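Local atomic coordinates of cyclohexadienyl dehydratase (Synthetic construct, PDB entry 5JOS), a protein that probably catalyses the dehydration steps that yield phenylpyruvate from prephenate and phenylalanine from arogenate, on a scaffold of the periplasmic solute-binding protein family. Residues A[84-89]-A[210-215]; A[134-139]-A[155-160]. All coordinates share one frame; numbering follows the deposited sequence.

Contact 1. Residues A[84-89]-A[210-215]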
ATOM      1  N   ASP A  84      -8.142  -1.682  18.460  1.00 39.22           N
ATOM      2  CA  ASP A  84      -8.955  -0.526  18.071  1.00 39.74           C
ATOM      3  C   ASP A  84      -8.888  -0.275  16.580  1.00 40.44           C
ATOM      4  O   ASP A  84      -9.777   0.338  15.987  1.00 37.77           O
ATOM      5  CB  ASP A  84      -8.398   0.705  18.775  1.00 45.77           C
ATOM      6  CG  ASP A  84      -8.468   0.588  20.314  1.00 47.21           C
ATOM      7  OD1 ASP A  84      -9.568   0.353  20.799  1.00 44.72           O
ATOM      8  OD2 ASP A  84      -7.434   0.637  20.999  1.00 45.79           O
ATOM      9  N   ILE A  85      -7.800  -0.735  15.951  1.00 38.26           N
ATOM     10  CA  ILE A  85      -7.584  -0.447  14.568  1.00 34.96           C
ATOM     11  C   ILE A  85      -6.573  -1.481  14.070  1.00 34.93           C
ATOM     12  O   ILE A  85      -5.603  -1.898  14.801  1.00 33.07           O
ATOM     13  CB  ILE A  85      -7.069   0.957  14.403  1.00 35.56           C
ATOM     14  CG1 ILE A  85      -6.850   1.339  12.939  1.00 33.45           C
ATOM     15  CG2 ILE A  85      -5.731   1.133  15.114  1.00 38.20           C
ATOM     16  CD1 ILE A  85      -6.666   2.872  12.748  1.00 30.93           C
ATOM     17  N   ALA A  86      -6.788  -1.905  12.825  1.00 34.26           N
ATOM     18  CA  ALA A  86      -5.844  -2.784  12.147  1.00 33.65           C
ATOM     19  C   ALA A  86      -4.944  -2.008  11.200  1.00 34.06           C
ATOM     20  O   ALA A  86      -5.455  -1.348  10.304  1.00 30.98           O
ATOM     21  CB  ALA A  86      -6.582  -3.857  11.440  1.00 34.47           C
ATOM     22  N   MET A  87      -3.614  -2.103  11.386  1.00 33.55           N
ATOM     23  CA  MET A  87      -2.681  -1.321  10.613  1.00 29.68           C
ATOM     24  C   MET A  87      -1.603  -2.283  10.207  1.00 33.09           C
ATOM     25  O   MET A  87      -0.826  -2.802  11.068  1.00 35.60           O
ATOM     26  CB  MET A  87      -2.071  -0.219  11.475  1.00 31.51           C
ATOM     27  CG  MET A  87      -3.125   0.771  11.957  1.00 32.92           C
ATOM     28  SD  MET A  87      -2.575   2.052  12.987  1.00 32.27           S
ATOM     29  CE  MET A  87      -1.985   3.250  11.824  1.00 34.89           C
ATOM     30  N   GLY A  88      -1.535  -2.536   8.889  1.00 33.92           N
ATOM     31  CA  GLY A  88      -0.707  -3.637   8.402  1.00 34.97           C
ATOM     32  C   GLY A  88      -0.868  -4.036   6.938  1.00 32.83           C
ATOM     33  O   GLY A  88      -1.005  -5.237   6.647  1.00 32.04           O
ATOM     34  N   GLY A  89      -0.721  -3.052   6.083  1.00 29.49           N
ATOM     35  CA  GLY A  89      -0.972  -3.158   4.631  1.00 33.27           C
ATOM     36  C   GLY A  89      -2.295  -3.759   4.221  1.00 33.12           C
ATOM     37  O   GLY A  89      -2.364  -4.483   3.230  1.00 31.69           O
ATOM     38  N   GLY A 210      -5.797   0.708   3.410  1.00 29.67           N
ATOM     39  CA  GLY A 210      -6.444   1.596   4.368  1.00 27.95           C
ATOM     40  C   GLY A 210      -6.268   0.987   5.734  1.00 27.79           C
ATOM     41  O   GLY A 210      -5.842  -0.195   5.894  1.00 28.25           O
ATOM     42  N   TYR A 211      -6.540   1.799   6.751  1.00 31.32           N
ATOM     43  CA  TYR A 211      -6.576   1.301   8.145  1.00 30.20           C
ATOM     44  C   TYR A 211      -8.009   0.870   8.509  1.00 32.71           C
ATOM     45  O   TYR A 211      -8.950   1.556   8.273  1.00 31.85           O
ATOM     46  CB  TYR A 211      -5.962   2.301   9.122  1.00 30.94           C
ATOM     47  CG  TYR A 211      -4.553   2.674   8.684  1.00 30.13           C
ATOM     48  CD1 TYR A 211      -3.606   1.735   8.520  1.00 32.08           C
ATOM     49  CD2 TYR A 211      -4.221   3.967   8.397  1.00 33.16           C
ATOM     50  CE1 TYR A 211      -2.328   2.076   8.095  1.00 32.54           C
ATOM     51  CE2 TYR A 211      -2.937   4.324   8.017  1.00 31.64           C
ATOM     52  CZ  TYR A 211      -2.018   3.363   7.814  1.00 28.65           C
ATOM     53  OH  TYR A 211      -0.765   3.685   7.332  1.00 29.23           O
ATOM     54  N   MET A 212      -8.123  -0.291   9.106  1.00 32.10           N
ATOM     55  CA  MET A 212      -9.405  -0.897   9.305  1.00 36.71           C
ATOM     56  C   MET A 212      -9.881  -0.721  10.716  1.00 34.62           C
ATOM     57  O   MET A 212      -9.154  -1.036  11.652  1.00 33.32           O
ATOM     58  CB  MET A 212      -9.265  -2.377   9.025  1.00 40.00           C
ATOM     59  CG  MET A 212     -10.488  -3.023   8.466  1.00 43.82           C
ATOM     60  SD  MET A 212     -10.382  -4.771   7.977  1.00 44.45           S
ATOM     61  CE  MET A 212      -9.540  -5.602   9.268  1.00 48.54           C
ATOM     62  N   MET A 213     -11.105  -0.215  10.854  1.00 36.10           N
ATOM     63  CA  MET A 213     -11.718   0.142  12.141  1.00 43.10           C
ATOM     64  C   MET A 213     -13.080  -0.561  12.347  1.00 45.35           C
ATOM     65  O   MET A 213     -13.766  -0.875  11.352  1.00 44.46           O
ATOM     66  CB  MET A 213     -11.934   1.692  12.195  1.00 42.90           C
ATOM     67  CG  MET A 213     -10.646   2.406  12.566  1.00 48.80           C
ATOM     68  SD  MET A 213     -10.557   4.195  12.291  1.00 51.34           S
ATOM     69  CE  MET A 213     -10.315   4.079  10.572  1.00 47.07           C
ATOM     70  N   PRO A 214     -13.476  -0.823  13.597  1.00 48.31           N
ATOM     71  CA  PRO A 214     -14.818  -1.431  13.766  1.00 49.76           C
ATOM     72  C   PRO A 214     -15.881  -0.453  13.321  1.00 46.40           C
ATOM     73  O   PRO A 214     -15.742   0.736  13.444  1.00 47.40           O
ATOM     74  CB  PRO A 214     -14.910  -1.731  15.265  1.00 54.49           C
ATOM     75  CG  PRO A 214     -13.917  -0.820  15.890  1.00 54.57           C
ATOM     76  CD  PRO A 214     -12.810  -0.623  14.897  1.00 51.52           C
ATOM     77  N   LYS A 215     -16.900  -0.967  12.672  1.00 48.70           N
ATOM     78  CA  LYS A 215     -18.053  -0.166  12.233  1.00 51.62           C
ATOM     79  C   LYS A 215     -18.772   0.637  13.307  1.00 51.27           C
ATOM     80  O   LYS A 215     -18.910   0.242  14.488  1.00 51.52           O
ATOM     81  CB  LYS A 215     -19.086  -1.050  11.541  1.00 55.86           C
ATOM     82  CG  LYS A 215     -18.869  -1.264  10.034  1.00 56.17           C
ATOM     83  CD  LYS A 215     -20.066  -2.088   9.573  1.00 64.50           C
ATOM     84  CE  LYS A 215     -20.570  -1.722   8.207  1.00 68.23           C
ATOM     85  NZ  LYS A 215     -19.488  -1.973   7.260  1.00 64.99           N
TER
HETATM   86  O   HOH W   1      -3.407  -1.212   6.880  1.00 29.56           O

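Contact 2. Residues A[134-139]-A[155-160]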
ATOM      1  N   VAL A 134       7.642   2.314 -28.021  1.00 51.28           N
ATOM      2  CA  VAL A 134       7.883   1.815 -26.638  1.00 47.72           C
ATOM      3  C   VAL A 134       7.727   0.301 -26.665  1.00 46.31           C
ATOM      4  O   VAL A 134       6.696  -0.185 -27.113  1.00 47.14           O
ATOM      5  CB  VAL A 134       6.929   2.476 -25.619  1.00 47.79           C
ATOM      6  CG1 VAL A 134       7.185   1.894 -24.217  1.00 46.18           C
ATOM      7  CG2 VAL A 134       7.115   4.004 -25.642  1.00 50.14           C
ATOM      8  N   ARG A 135       8.764  -0.435 -26.229  1.00 43.87           N
ATOM      9  CA  ARG A 135       8.697  -1.882 -26.179  1.00 41.96           C
ATOM     10  C   ARG A 135       8.205  -2.358 -24.808  1.00 40.38           C
ATOM     11  O   ARG A 135       8.904  -2.234 -23.771  1.00 38.47           O
ATOM     12  CB  ARG A 135      10.047  -2.525 -26.557  1.00 44.93           C
ATOM     13  CG  ARG A 135      10.416  -2.314 -28.031  1.00 49.04           C
ATOM     14  CD  ARG A 135      11.903  -2.568 -28.277  1.00 53.00           C
ATOM     15  NE  ARG A 135      12.655  -1.791 -27.272  1.00 60.01           N
ATOM     16  CZ  ARG A 135      13.949  -1.936 -26.963  1.00 62.35           C
ATOM     17  NH1 ARG A 135      14.692  -2.821 -27.587  1.00 66.49           N
ATOM     18  NH2 ARG A 135      14.511  -1.191 -26.019  1.00 57.43           N
ATOM     19  N   VAL A 136       6.988  -2.889 -24.821  1.00 37.16           N
ATOM     20  CA  VAL A 136       6.305  -3.339 -23.656  1.00 36.72           C
ATOM     21  C   VAL A 136       6.377  -4.811 -23.514  1.00 38.47           C
ATOM     22  O   VAL A 136       6.172  -5.532 -24.474  1.00 37.63           O
ATOM     23  CB  VAL A 136       4.825  -2.952 -23.718  1.00 37.20           C
ATOM     24  CG1 VAL A 136       4.031  -3.556 -22.573  1.00 37.13           C
ATOM     25  CG2 VAL A 136       4.704  -1.446 -23.615  1.00 36.02           C
ATOM     26  N   ALA A 137       6.723  -5.224 -22.306  1.00 35.17           N
ATOM     27  CA  ALA A 137       6.957  -6.637 -22.011  1.00 36.08           C
ATOM     28  C   ALA A 137       5.967  -7.156 -21.044  1.00 34.46           C
ATOM     29  O   ALA A 137       5.752  -6.535 -20.019  1.00 31.29           O
ATOM     30  CB  ALA A 137       8.342  -6.858 -21.456  1.00 33.98           C
ATOM     31  N   VAL A 138       5.333  -8.294 -21.371  1.00 31.63           N
ATOM     32  CA  VAL A 138       4.441  -8.899 -20.420  1.00 30.25           C
ATOM     33  C   VAL A 138       4.544 -10.411 -20.497  1.00 30.61           C
ATOM     34  O   VAL A 138       4.965 -10.973 -21.536  1.00 28.77           O
ATOM     35  CB  VAL A 138       2.986  -8.534 -20.683  1.00 34.89           C
ATOM     36  CG1 VAL A 138       2.765  -7.041 -20.605  1.00 39.80           C
ATOM     37  CG2 VAL A 138       2.572  -9.052 -22.040  1.00 35.02           C
ATOM     38  N   ASN A 139       4.102 -11.079 -19.427  1.00 29.57           N
ATOM     39  CA  ASN A 139       3.899 -12.523 -19.470  1.00 33.17           C
ATOM     40  C   ASN A 139       2.551 -12.828 -20.082  1.00 36.21           C
ATOM     41  O   ASN A 139       1.675 -11.990 -20.086  1.00 34.29           O
ATOM     42  CB  ASN A 139       4.006 -13.134 -18.063  1.00 31.47           C
ATOM     43  CG  ASN A 139       2.991 -12.529 -17.098  1.00 31.68           C
ATOM     44  OD1 ASN A 139       2.884 -11.309 -16.960  1.00 32.00           O
ATOM     45  ND2 ASN A 139       2.202 -13.351 -16.520  1.00 32.42           N
ATOM     46  N   ALA A 155       1.711   0.810 -28.313  1.00 51.04           N
ATOM     47  CA  ALA A 155       3.029   0.311 -28.014  1.00 47.36           C
ATOM     48  C   ALA A 155       3.258  -1.054 -28.686  1.00 50.08           C
ATOM     49  O   ALA A 155       2.334  -1.704 -29.113  1.00 48.86           O
ATOM     50  CB  ALA A 155       3.170   0.163 -26.524  1.00 44.93           C
ATOM     51  N   LYS A 156       4.517  -1.446 -28.741  1.00 46.57           N
ATOM     52  CA  LYS A 156       4.913  -2.698 -29.280  1.00 52.02           C
ATOM     53  C   LYS A 156       5.016  -3.703 -28.121  1.00 44.96           C
ATOM     54  O   LYS A 156       5.985  -3.723 -27.338  1.00 42.87           O
ATOM     55  CB  LYS A 156       6.274  -2.524 -29.927  1.00 58.65           C
ATOM     56  CG  LYS A 156       6.719  -3.720 -30.753  1.00 74.53           C
ATOM     57  CD  LYS A 156       8.058  -3.472 -31.487  1.00 90.23           C
ATOM     58  CE  LYS A 156       8.140  -2.154 -32.285  1.00 95.22           C
ATOM     59  NZ  LYS A 156       8.870  -1.082 -31.536  1.00 96.20           N
ATOM     60  N   ILE A 157       4.039  -4.555 -28.051  1.00 42.46           N
ATOM     61  CA  ILE A 157       3.874  -5.433 -26.951  1.00 43.86           C
ATOM     62  C   ILE A 157       4.504  -6.765 -27.354  1.00 44.43           C
ATOM     63  O   ILE A 157       4.091  -7.308 -28.340  1.00 39.23           O
ATOM     64  CB  ILE A 157       2.389  -5.703 -26.758  1.00 44.73           C
ATOM     65  CG1 ILE A 157       1.712  -4.422 -26.277  1.00 47.67           C
ATOM     66  CG2 ILE A 157       2.181  -6.843 -25.751  1.00 43.07           C
ATOM     67  CD1 ILE A 157       0.223  -4.534 -26.020  1.00 45.03           C
ATOM     68  N   THR A 158       5.407  -7.291 -26.558  1.00 38.31           N
ATOM     69  CA  THR A 158       5.883  -8.670 -26.729  1.00 41.09           C
ATOM     70  C   THR A 158       5.465  -9.540 -25.521  1.00 39.87           C
ATOM     71  O   THR A 158       5.622  -9.112 -24.379  1.00 34.70           O
ATOM     72  CB  THR A 158       7.397  -8.688 -26.783  1.00 42.91           C
ATOM     73  OG1 THR A 158       7.862  -7.899 -27.883  1.00 41.66           O
ATOM     74  CG2 THR A 158       7.911 -10.086 -26.975  1.00 46.91           C
ATOM     75  N   VAL A 159       4.959 -10.745 -25.802  1.00 35.33           N
ATOM     76  CA  VAL A 159       4.587 -11.717 -24.812  1.00 36.73           C
ATOM     77  C   VAL A 159       5.748 -12.679 -24.587  1.00 37.34           C
ATOM     78  O   VAL A 159       6.278 -13.265 -25.524  1.00 36.64           O
ATOM     79  CB  VAL A 159       3.381 -12.535 -25.284  1.00 38.87           C
ATOM     80  CG1 VAL A 159       2.901 -13.532 -24.221  1.00 40.21           C
ATOM     81  CG2 VAL A 159       2.235 -11.595 -25.534  1.00 42.63           C
ATOM     82  N   TYR A 160       6.145 -12.826 -23.337  1.00 36.79           N
ATOM     83  CA  TYR A 160       7.223 -13.712 -22.951  1.00 36.36           C
ATOM     84  C   TYR A 160       6.632 -15.021 -22.403  1.00 39.47           C
ATOM     85  O   TYR A 160       5.789 -15.689 -23.086  1.00 36.61           O
ATOM     86  CB  TYR A 160       8.172 -13.001 -21.978  1.00 32.69           C
ATOM     87  CG  TYR A 160       8.915 -11.857 -22.651  1.00 32.81           C
ATOM     88  CD1 TYR A 160       8.251 -10.689 -22.955  1.00 37.86           C
ATOM     89  CD2 TYR A 160      10.261 -11.924 -22.962  1.00 37.03           C
ATOM     90  CE1 TYR A 160       8.888  -9.649 -23.613  1.00 35.43           C
ATOM     91  CE2 TYR A 160      10.942 -10.834 -23.578  1.00 37.31           C
ATOM     92  CZ  TYR A 160      10.230  -9.715 -23.884  1.00 34.80           C
ATOM     93  OH  TYR A 160      10.800  -8.611 -24.505  1.00 38.95           O
TER

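Contact 1. Residues A[84-89]-A[210-215]
Ala86 and Met212 form a single antiparallel bridge, a hydrogen-bonded pair in which Ala86 N reaches Met212 O at 2.8 Å with an almost straight N-H...O angle of 174°, and Met212 N returns a bond to Ala86 O at 3.1 Å. Ile85 CA also approaches Met212 O in a weaker C-H...O contact. A water bridges Gly88 N and Gly210 O beyond the direct pair. Strand 85-86, outermost of the parallel sheet with 24-29 and 63-68, is thus bridged to strand 205-213 in one lobe of the solute-binding-protein fold. Bent at chi3 (84°), the Met87 chain lays CE over the Tyr211 ring, a CH-pi contact 3.8 Å from the centroid and only 5° off the normal; Met87 SD adds a more distant Met-aromatic contact, 4.9 Å from the Tyr211 centroid. Tyr211 OH bonds to Asp49 and Tyr237, and its ring stacks on Tyr106. Were Tyr211 replaced by an alanine, the Met87 methyl would probably lose the face it rests on and Asp49 its hydroxyl partner. Ile85 CD1 packs against Tyr211 CB at 3.7 Å, while Ile85 and Met213 run side by side. Elsewhere Ala86 CB meets Met212 CB at 3.9 Å, and Met212 goes on to touch Leu74, Met75 and Leu78 of helix 74-79.

Contact 2. Residues A[134-139]-A[155-160]
Val136 and Lys156 are linked by one of five backbone hydrogen bonds that join strands 135-138 and 156-159 in parallel, the two strands of a beta-alpha-beta unit whose crossover helix is 143-151. The strand axes approach to 4.7 Å at 27°, and the bonds are shared in the parallel manner: Val136 N gives to Lys156 O, and Val136 O receives Thr158 N at 2.8 Å. Val136, Val138, Ile157 and Val159 make up the aliphatic face, buried at Val136 and Val138, where Val138 CG2 lies 4.3 Å from Ile157 CG2. At the start of the strands Val136 CG2, set beside its own backbone N, meets Ala155 CB at 3.7 Å, the alanine coming in from the loop before 156-159. Val138 and Val159 touch Glu145 of helix 143-151, Ile157 touches Ala148, and Val136 and Val138 pack on Ile179 of strand 177-181. The solvent side is formed by exposed Lys156 and Thr158 with partly exposed Arg135. Arg135 and Lys156 run side by side, pointing the same way, with like-charged Arg135 NE and Lys156 NZ 5.7 Å apart and not in contact; the Arg135 guanidinium makes a salt bridge to Asp176. Buried Ala137 shares this face, and both it and Tyr160 touch Ile166 of helix 166-171. The Tyr160 ring presents an edge, in plane, to Val138 O, and Tyr160 CE1 stops 3.6 Å from Ala137 CB.

In the fold
The two contacts lie on opposite sides of the chain's centre, their own centres about 38 Å apart, and contact 2 is nested within the chain loop that contact 1 closes. They share no strand. Contact 1 is buried and couples distant parts of the chain across two sheets, with a single antiparallel bridge supplemented by sulfur, aromatic and aliphatic packing among helices 48-60, 74-79 and 218-233. Contact 2 is only partly buried: it is local, uses continuous parallel pairing at the outer edge of the five-stranded mixed sheet, and has one face aliphatic against helix 143-151, the other mixed, with exposed Lys156 and Thr158. Five cross-strand backbone bonds join its segments, against two in contact 1.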